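Local coordinates for protein transcriptional regulator of the TetR/AcrR family (Thermobifida fusca YX, PDB 3DCF) that probably binds cis-regulatory DNA through a helix-turn-helix motif and represses transcription, as a member of the TetR/AcrR family, at residues Q35-A40 with F80-S85; K75-F80 with P138-E143. All coordinates share one frame; numbering follows the deposited sequence.

Contact 1 of 2, residues Q35-A40 with F80-S85; sequences QIIKVA and FAIVNS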
ATOM      1  N   GLN A  35      12.511  15.998  25.999  1.00 49.06           N
ATOM      2  CA  GLN A  35      13.678  15.273  26.507  1.00 48.81           C
ATOM      3  C   GLN A  35      13.307  13.789  26.681  1.00 48.30           C
ATOM      4  O   GLN A  35      14.104  12.915  26.333  1.00 48.54           O
ATOM      5  CB  GLN A  35      14.188  15.877  27.833  1.00 49.33           C
ATOM      6  CG  GLN A  35      15.657  15.613  28.116  1.00 52.24           C
ATOM      7  N   ILE A  36      12.093  13.524  27.188  1.00 47.26           N
ATOM      8  CA  ILE A  36      11.572  12.160  27.352  1.00 47.25           C
ATOM      9  C   ILE A  36      11.339  11.457  26.000  1.00 47.23           C
ATOM     10  O   ILE A  36      11.671  10.270  25.863  1.00 48.01           O
ATOM     11  CB  ILE A  36      10.281  12.119  28.230  1.00 47.26           C
ATOM     12  CG1 ILE A  36      10.618  12.446  29.686  1.00 46.06           C
ATOM     13  CG2 ILE A  36       9.641  10.727  28.215  1.00 47.02           C
ATOM     14  CD1 ILE A  36       9.416  12.850  30.504  1.00 46.72           C
ATOM     15  N   ILE A  37      10.782  12.170  25.018  1.00 46.43           N
ATOM     16  CA  ILE A  37      10.570  11.592  23.670  1.00 46.28           C
ATOM     17  C   ILE A  37      11.918  11.251  22.990  1.00 45.48           C
ATOM     18  O   ILE A  37      12.060  10.173  22.410  1.00 45.47           O
ATOM     19  CB  ILE A  37       9.700  12.512  22.738  1.00 46.72           C
ATOM     20  CG1 ILE A  37       8.270  12.669  23.283  1.00 46.61           C
ATOM     21  CG2 ILE A  37       9.618  11.930  21.311  1.00 46.21           C
ATOM     22  CD1 ILE A  37       7.476  13.796  22.614  1.00 45.25           C
ATOM     23  N   LYS A  38      12.885  12.164  23.088  1.00 45.06           N
ATOM     24  CA  LYS A  38      14.226  11.985  22.502  1.00 45.58           C
ATOM     25  C   LYS A  38      14.981  10.818  23.155  1.00 45.77           C
ATOM     26  O   LYS A  38      15.542   9.959  22.453  1.00 45.22           O
ATOM     27  CB  LYS A  38      15.047  13.280  22.613  1.00 45.32           C
ATOM     28  N   VAL A  39      14.976  10.790  24.491  1.00 45.89           N
ATOM     29  CA  VAL A  39      15.609   9.709  25.258  1.00 45.89           C
ATOM     30  C   VAL A  39      14.949   8.341  24.948  1.00 46.21           C
ATOM     31  O   VAL A  39      15.658   7.348  24.770  1.00 46.34           O
ATOM     32  CB  VAL A  39      15.633  10.031  26.785  1.00 46.06           C
ATOM     33  CG1 VAL A  39      16.022   8.796  27.621  1.00 45.05           C
ATOM     34  CG2 VAL A  39      16.589  11.209  27.061  1.00 44.51           C
ATOM     35  N   ALA A  40      13.611   8.313  24.862  1.00 46.12           N
ATOM     36  CA  ALA A  40      12.854   7.093  24.517  1.00 46.30           C
ATOM     37  C   ALA A  40      13.170   6.605  23.087  1.00 46.49           C
ATOM     38  O   ALA A  40      13.303   5.399  22.874  1.00 46.47           O
ATOM     39  CB  ALA A  40      11.348   7.317  24.683  1.00 45.82           C
ATOM     40  N   PHE A  80       3.300   6.581  20.707  1.00 39.20           N
ATOM     41  CA  PHE A  80       2.364   7.488  20.014  1.00 38.78           C
ATOM     42  C   PHE A  80       2.982   8.890  19.879  1.00 38.28           C
ATOM     43  O   PHE A  80       3.003   9.462  18.785  1.00 38.51           O
ATOM     44  CB  PHE A  80       1.012   7.573  20.741  1.00 39.87           C
ATOM     45  CG  PHE A  80       0.082   8.622  20.172  1.00 39.80           C
ATOM     46  CD1 PHE A  80      -0.611   8.384  18.978  1.00 40.15           C
ATOM     47  CD2 PHE A  80      -0.083   9.862  20.818  1.00 41.71           C
ATOM     48  CE1 PHE A  80      -1.467   9.375  18.423  1.00 42.45           C
ATOM     49  CE2 PHE A  80      -0.932  10.857  20.283  1.00 41.11           C
ATOM     50  CZ  PHE A  80      -1.633  10.611  19.084  1.00 42.50           C
ATOM     51  N   ALA A  81       3.474   9.418  21.002  1.00 37.30           N
ATOM     52  CA  ALA A  81       4.142  10.718  21.063  1.00 36.42           C
ATOM     53  C   ALA A  81       5.292  10.848  20.048  1.00 36.07           C
ATOM     54  O   ALA A  81       5.413  11.890  19.405  1.00 35.64           O
ATOM     55  CB  ALA A  81       4.649  10.984  22.477  1.00 35.48           C
ATOM     56  N   ILE A  82       6.109   9.793  19.912  1.00 36.11           N
ATOM     57  CA  ILE A  82       7.221   9.751  18.926  1.00 36.96           C
ATOM     58  C   ILE A  82       6.695   9.810  17.483  1.00 37.24           C
ATOM     59  O   ILE A  82       7.227  10.569  16.659  1.00 36.73           O
ATOM     60  CB  ILE A  82       8.122   8.479  19.069  1.00 37.08           C
ATOM     61  CG1 ILE A  82       8.874   8.481  20.401  1.00 37.84           C
ATOM     62  CG2 ILE A  82       9.174   8.392  17.938  1.00 35.84           C
ATOM     63  CD1 ILE A  82       9.492   7.127  20.729  1.00 37.38           C
ATOM     64  N   VAL A  83       5.654   9.020  17.203  1.00 37.55           N
ATOM     65  CA  VAL A  83       5.020   8.989  15.873  1.00 37.87           C
ATOM     66  C   VAL A  83       4.283  10.300  15.549  1.00 38.24           C
ATOM     67  O   VAL A  83       4.393  10.790  14.419  1.00 37.64           O
ATOM     68  CB  VAL A  83       4.056   7.793  15.709  1.00 37.85           C
ATOM     69  CG1 VAL A  83       3.374   7.819  14.326  1.00 36.07           C
ATOM     70  CG2 VAL A  83       4.813   6.477  15.916  1.00 38.26           C
ATOM     71  N   ASN A  84       3.546  10.857  16.521  1.00 38.78           N
ATOM     72  CA  ASN A  84       2.813  12.127  16.300  1.00 38.92           C
ATOM     73  C   ASN A  84       3.781  13.289  16.034  1.00 38.70           C
ATOM     74  O   ASN A  84       3.466  14.169  15.236  1.00 39.14           O
ATOM     75  CB  ASN A  84       1.837  12.455  17.453  1.00 39.44           C
ATOM     76  CG  ASN A  84       0.769  13.519  17.073  1.00 40.05           C
ATOM     77  OD1 ASN A  84       0.494  13.774  15.895  1.00 45.92           O
ATOM     78  ND2 ASN A  84       0.150  14.120  18.093  1.00 42.68           N
ATOM     79  N   SER A  85       4.955  13.254  16.677  1.00 38.30           N
ATOM     80  CA  SER A  85       6.028  14.235  16.463  1.00 38.58           C
ATOM     81  C   SER A  85       6.592  14.152  15.038  1.00 37.90           C
ATOM     82  O   SER A  85       6.693  15.175  14.364  1.00 37.33           O
ATOM     83  CB  SER A  85       7.153  14.033  17.494  1.00 38.75           C
ATOM     84  OG  SER A  85       8.256  14.898  17.265  1.00 41.61           O
TER

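Contact 2 of 2, residues K75-F80 with P138-E143; sequences KEDVLF and PERERE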
ATOM      1  N   LYS A  75       4.483   2.675  27.833  1.00 42.53           N
ATOM      2  CA  LYS A  75       5.454   2.739  26.722  1.00 42.82           C
ATOM      3  C   LYS A  75       4.761   2.947  25.346  1.00 42.63           C
ATOM      4  O   LYS A  75       5.363   3.496  24.416  1.00 42.06           O
ATOM      5  CB  LYS A  75       6.354   1.487  26.697  1.00 43.03           C
ATOM      6  CG  LYS A  75       5.626   0.154  26.423  1.00 44.12           C
ATOM      7  CD  LYS A  75       6.514  -1.066  26.676  1.00 43.16           C
ATOM      8  CE  LYS A  75       7.568  -1.254  25.616  1.00 41.23           C
ATOM      9  NZ  LYS A  75       8.334  -2.489  25.919  1.00 39.65           N
ATOM     10  N   GLU A  76       3.501   2.503  25.240  1.00 42.75           N
ATOM     11  CA  GLU A  76       2.672   2.681  24.040  1.00 42.49           C
ATOM     12  C   GLU A  76       2.331   4.163  23.859  1.00 41.96           C
ATOM     13  O   GLU A  76       2.373   4.670  22.735  1.00 41.84           O
ATOM     14  CB  GLU A  76       1.379   1.833  24.094  1.00 43.07           C
ATOM     15  CG  GLU A  76       1.568   0.297  23.911  1.00 47.54           C
ATOM     16  CD  GLU A  76       2.219  -0.436  25.106  1.00 53.85           C
ATOM     17  OE1 GLU A  76       1.977  -0.045  26.276  1.00 55.99           O
ATOM     18  OE2 GLU A  76       2.966  -1.419  24.871  1.00 57.62           O
ATOM     19  N   ASP A  77       1.991   4.838  24.967  1.00 41.72           N
ATOM     20  CA  ASP A  77       1.742   6.292  24.966  1.00 41.55           C
ATOM     21  C   ASP A  77       3.011   7.071  24.577  1.00 41.22           C
ATOM     22  O   ASP A  77       2.891   8.137  23.981  1.00 42.36           O
ATOM     23  CB  ASP A  77       1.219   6.802  26.331  1.00 42.25           C
ATOM     24  CG  ASP A  77      -0.159   6.239  26.699  1.00 45.80           C
ATOM     25  OD1 ASP A  77      -1.028   6.112  25.800  1.00 48.91           O
ATOM     26  OD2 ASP A  77      -0.381   5.937  27.901  1.00 48.94           O
ATOM     27  N   VAL A  78       4.201   6.553  24.927  1.00 39.95           N
ATOM     28  CA  VAL A  78       5.483   7.157  24.511  1.00 39.46           C
ATOM     29  C   VAL A  78       5.678   6.944  23.006  1.00 38.30           C
ATOM     30  O   VAL A  78       6.099   7.866  22.304  1.00 36.98           O
ATOM     31  CB  VAL A  78       6.715   6.594  25.271  1.00 39.40           C
ATOM     32  CG1 VAL A  78       7.982   7.286  24.805  1.00 38.11           C
ATOM     33  CG2 VAL A  78       6.558   6.776  26.784  1.00 38.98           C
ATOM     34  N   LEU A  79       5.351   5.742  22.521  1.00 38.23           N
ATOM     35  CA  LEU A  79       5.457   5.439  21.094  1.00 38.91           C
ATOM     36  C   LEU A  79       4.517   6.303  20.219  1.00 39.53           C
ATOM     37  O   LEU A  79       4.920   6.722  19.119  1.00 39.72           O
ATOM     38  CB  LEU A  79       5.248   3.954  20.825  1.00 39.03           C
ATOM     39  CG  LEU A  79       5.590   3.449  19.409  1.00 39.19           C
ATOM     40  CD1 LEU A  79       7.020   3.799  18.942  1.00 38.38           C
ATOM     41  CD2 LEU A  79       5.373   1.943  19.367  1.00 38.81           C
ATOM     42  N   PHE A  80       3.300   6.581  20.707  1.00 39.20           N
ATOM     43  CA  PHE A  80       2.364   7.488  20.014  1.00 38.78           C
ATOM     44  C   PHE A  80       2.982   8.890  19.879  1.00 38.28           C
ATOM     45  O   PHE A  80       3.003   9.462  18.785  1.00 38.51           O
ATOM     46  CB  PHE A  80       1.012   7.573  20.741  1.00 39.87           C
ATOM     47  CG  PHE A  80       0.082   8.622  20.172  1.00 39.80           C
ATOM     48  CD1 PHE A  80      -0.611   8.384  18.978  1.00 40.15           C
ATOM     49  CD2 PHE A  80      -0.083   9.862  20.818  1.00 41.71           C
ATOM     50  CE1 PHE A  80      -1.467   9.375  18.423  1.00 42.45           C
ATOM     51  CE2 PHE A  80      -0.932  10.857  20.283  1.00 41.11           C
ATOM     52  CZ  PHE A  80      -1.633  10.611  19.084  1.00 42.50           C
ATOM     53  N   PRO A 138      -9.460   5.184  19.958  1.00 50.72           N
ATOM     54  CA  PRO A 138     -10.271   5.929  18.963  1.00 49.73           C
ATOM     55  C   PRO A 138      -9.831   7.356  18.661  1.00 47.71           C
ATOM     56  O   PRO A 138      -9.606   7.677  17.505  1.00 47.04           O
ATOM     57  CB  PRO A 138     -11.682   5.930  19.575  1.00 49.36           C
ATOM     58  CG  PRO A 138     -11.729   4.754  20.436  1.00 49.98           C
ATOM     59  CD  PRO A 138     -10.331   4.493  20.935  1.00 51.05           C
ATOM     60  N   GLU A 139      -9.674   8.170  19.701  1.00 46.90           N
ATOM     61  CA  GLU A 139      -9.253   9.581  19.546  1.00 46.30           C
ATOM     62  C   GLU A 139      -7.859   9.739  18.923  1.00 45.05           C
ATOM     63  O   GLU A 139      -7.635  10.667  18.139  1.00 44.65           O
ATOM     64  CB  GLU A 139      -9.355  10.361  20.881  1.00 46.24           C
ATOM     65  CG  GLU A 139     -10.801  10.578  21.388  1.00 46.92           C
ATOM     66  CD  GLU A 139     -11.664  11.459  20.481  1.00 50.42           C
ATOM     67  OE1 GLU A 139     -11.116  12.191  19.633  1.00 52.39           O
ATOM     68  OE2 GLU A 139     -12.908  11.431  20.617  1.00 53.57           O
ATOM     69  N   ARG A 140      -6.951   8.820  19.247  1.00 43.99           N
ATOM     70  CA  ARG A 140      -5.614   8.825  18.671  1.00 43.44           C
ATOM     71  C   ARG A 140      -5.689   8.433  17.190  1.00 42.42           C
ATOM     72  O   ARG A 140      -5.004   9.050  16.363  1.00 41.72           O
ATOM     73  CB  ARG A 140      -4.664   7.946  19.478  1.00 44.07           C
ATOM     74  CG  ARG A 140      -4.589   8.409  20.936  1.00 46.00           C
ATOM     75  CD  ARG A 140      -3.356   7.938  21.678  1.00 46.79           C
ATOM     76  NE  ARG A 140      -3.414   8.343  23.091  1.00 51.49           N
ATOM     77  CZ  ARG A 140      -2.391   8.361  23.955  1.00 53.21           C
ATOM     78  NH1 ARG A 140      -1.149   8.016  23.593  1.00 54.92           N
ATOM     79  NH2 ARG A 140      -2.609   8.753  25.215  1.00 55.36           N
ATOM     80  N   GLU A 141      -6.539   7.452  16.852  1.00 41.29           N
ATOM     81  CA  GLU A 141      -6.758   7.064  15.452  1.00 41.17           C
ATOM     82  C   GLU A 141      -7.364   8.242  14.679  1.00 40.00           C
ATOM     83  O   GLU A 141      -6.917   8.532  13.570  1.00 39.39           O
ATOM     84  CB  GLU A 141      -7.665   5.829  15.318  1.00 41.87           C
ATOM     85  CG  GLU A 141      -7.104   4.508  15.871  1.00 46.25           C
ATOM     86  CD  GLU A 141      -5.991   3.876  15.043  1.00 48.30           C
ATOM     87  OE1 GLU A 141      -5.569   4.446  14.013  1.00 51.48           O
ATOM     88  OE2 GLU A 141      -5.535   2.779  15.438  1.00 50.58           O
ATOM     89  N   ARG A 142      -8.359   8.915  15.275  1.00 39.15           N
ATOM     90  CA  ARG A 142      -9.004  10.100  14.672  1.00 39.22           C
ATOM     91  C   ARG A 142      -7.996  11.182  14.299  1.00 37.93           C
ATOM     92  O   ARG A 142      -8.112  11.802  13.234  1.00 37.34           O
ATOM     93  CB  ARG A 142     -10.103  10.695  15.580  1.00 39.28           C
ATOM     94  CG  ARG A 142     -11.360   9.814  15.704  1.00 41.67           C
ATOM     95  CD  ARG A 142     -12.526  10.471  16.450  1.00 39.21           C
ATOM     96  NE  ARG A 142     -13.188  11.469  15.619  1.00 36.99           N
ATOM     97  CZ  ARG A 142     -13.039  12.798  15.675  1.00 38.26           C
ATOM     98  NH1 ARG A 142     -12.267  13.411  16.580  1.00 39.25           N
ATOM     99  NH2 ARG A 142     -13.727  13.548  14.807  1.00 38.53           N
ATOM    100  N   GLU A 143      -7.010  11.381  15.172  1.00 37.73           N
ATOM    101  CA  GLU A 143      -5.928  12.341  14.940  1.00 37.68           C
ATOM    102  C   GLU A 143      -5.091  11.934  13.720  1.00 37.16           C
ATOM    103  O   GLU A 143      -4.772  12.791  12.904  1.00 36.91           O
ATOM    104  CB  GLU A 143      -5.042  12.483  16.190  1.00 37.95           C
ATOM    105  CG  GLU A 143      -3.979  13.596  16.157  1.00 38.96           C
ATOM    106  CD  GLU A 143      -4.546  14.994  16.014  1.00 43.25           C
ATOM    107  OE1 GLU A 143      -5.702  15.228  16.425  1.00 48.10           O
ATOM    108  OE2 GLU A 143      -3.818  15.876  15.509  1.00 47.02           O
TER

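Contact 1 of 2, residues Q35-A40 with F80-S85
Ile-37 and Ile-82 meet through matching first torsions. In Ile-37 (chi1 -64°) CG2 stands anti to the backbone N, which puts it against Ile-82. In Ile-82 (chi1 -66°) it is CG1 that lies beside the backbone N, and this branch receives the methyl. The pair joins helix 31-46 to helix 75-98 in the DNA-binding domain of a TetR-type, all-helical regulator. The two segments cross nearly at right angles, with a signed angle of -99° and an axis distance of 9.9 Å. The closest touch runs from Ile-37 CG2 to Ile-82 CG1, at 3.6 Å. The two side chains run alongside each other, pointing opposite ways. The other branch of Ile-37 lies on Ala-81, and its CD1 is 4.0 Å from Ala-81 CB. Ala-81 CB meets both CG1 and CD1 of this branch. All contacts here are apolar, with no hydrogen bond between the segments. Phe-72 extends the apolar cluster beside Ala-81, and Phe-44 touches Ile-82. Ala-40 also packs on Ile-57 of helix 54-61, within the predicted helix-turn-helix. One turn on from Ile-37, Ala-40 CB makes a looser contact with Ile-82 CD1, at 4.4 Å.

Contact 2 of 2, residues K75-F80 with P138-E143
The Phe-80 ring has Arg-140 CD over one face, and the Arg-140 guanidinium has Asp-77 OD1 over one of its own faces. This is a CH-pi contact beside a salt bridge. It lies where helix 75-98, which starts in the DNA-binding domain of this TetR-type regulator, meets the start of helix 138-164 of the C-terminal domain. Arg-140 CD sits 3.7 Å from the Phe-80 ring centroid, only 6° off the ring normal. Nearer the backbone of the same side chain, Arg-140 CB is 3.7 Å from Phe-80 CE1. The arginine is extended from CG to NE (chi3 -176°), which carries its head group past the ring to Asp-77. The ring and guanidinium planes are 50° apart, and Arg-140 NH1 comes obliquely to Phe-80 CD2 at 3.5 Å.

The salt bridge joins Asp-77 OD1 to Arg-140 NH1 at 2.9 Å. The oxygen lies over the guanidinium face and not in line with an N-H, so the pairing is probably mostly electrostatic; no hydrogen bond is formed. The other carboxylate oxygen, OD2, has a weak hydrogen bond to Ser-74 OG. Met-144, further along helix 138-164, also touches Phe-80. The contact is at the protein surface, and Arg-140 touches a crystal neighbour. Asp-77 OD1 also approaches the second terminal nitrogen, Arg-140 NH2, at 3.1 Å.

Contacts 1 and 2 share helix 75-98 and the residue Phe-80, and their centres are about 12 Å apart. Along the chain their segments alternate: 35-40, then 75-80, then 80-85, then 138-143. The two contacts touch directly, with Ala-40 CB 3.4 Å from Val-78 CG1. Contact 1 holds the helix against helix 31-46 inside the DNA-binding domain. Contact 2 joins it to helix 138-164 of the C-terminal domain. Helix 75-98 therefore links the two domains. In TetR-family proteins this connection is commonly the route by which ligand binding alters the DNA-binding heads, and the same may hold here.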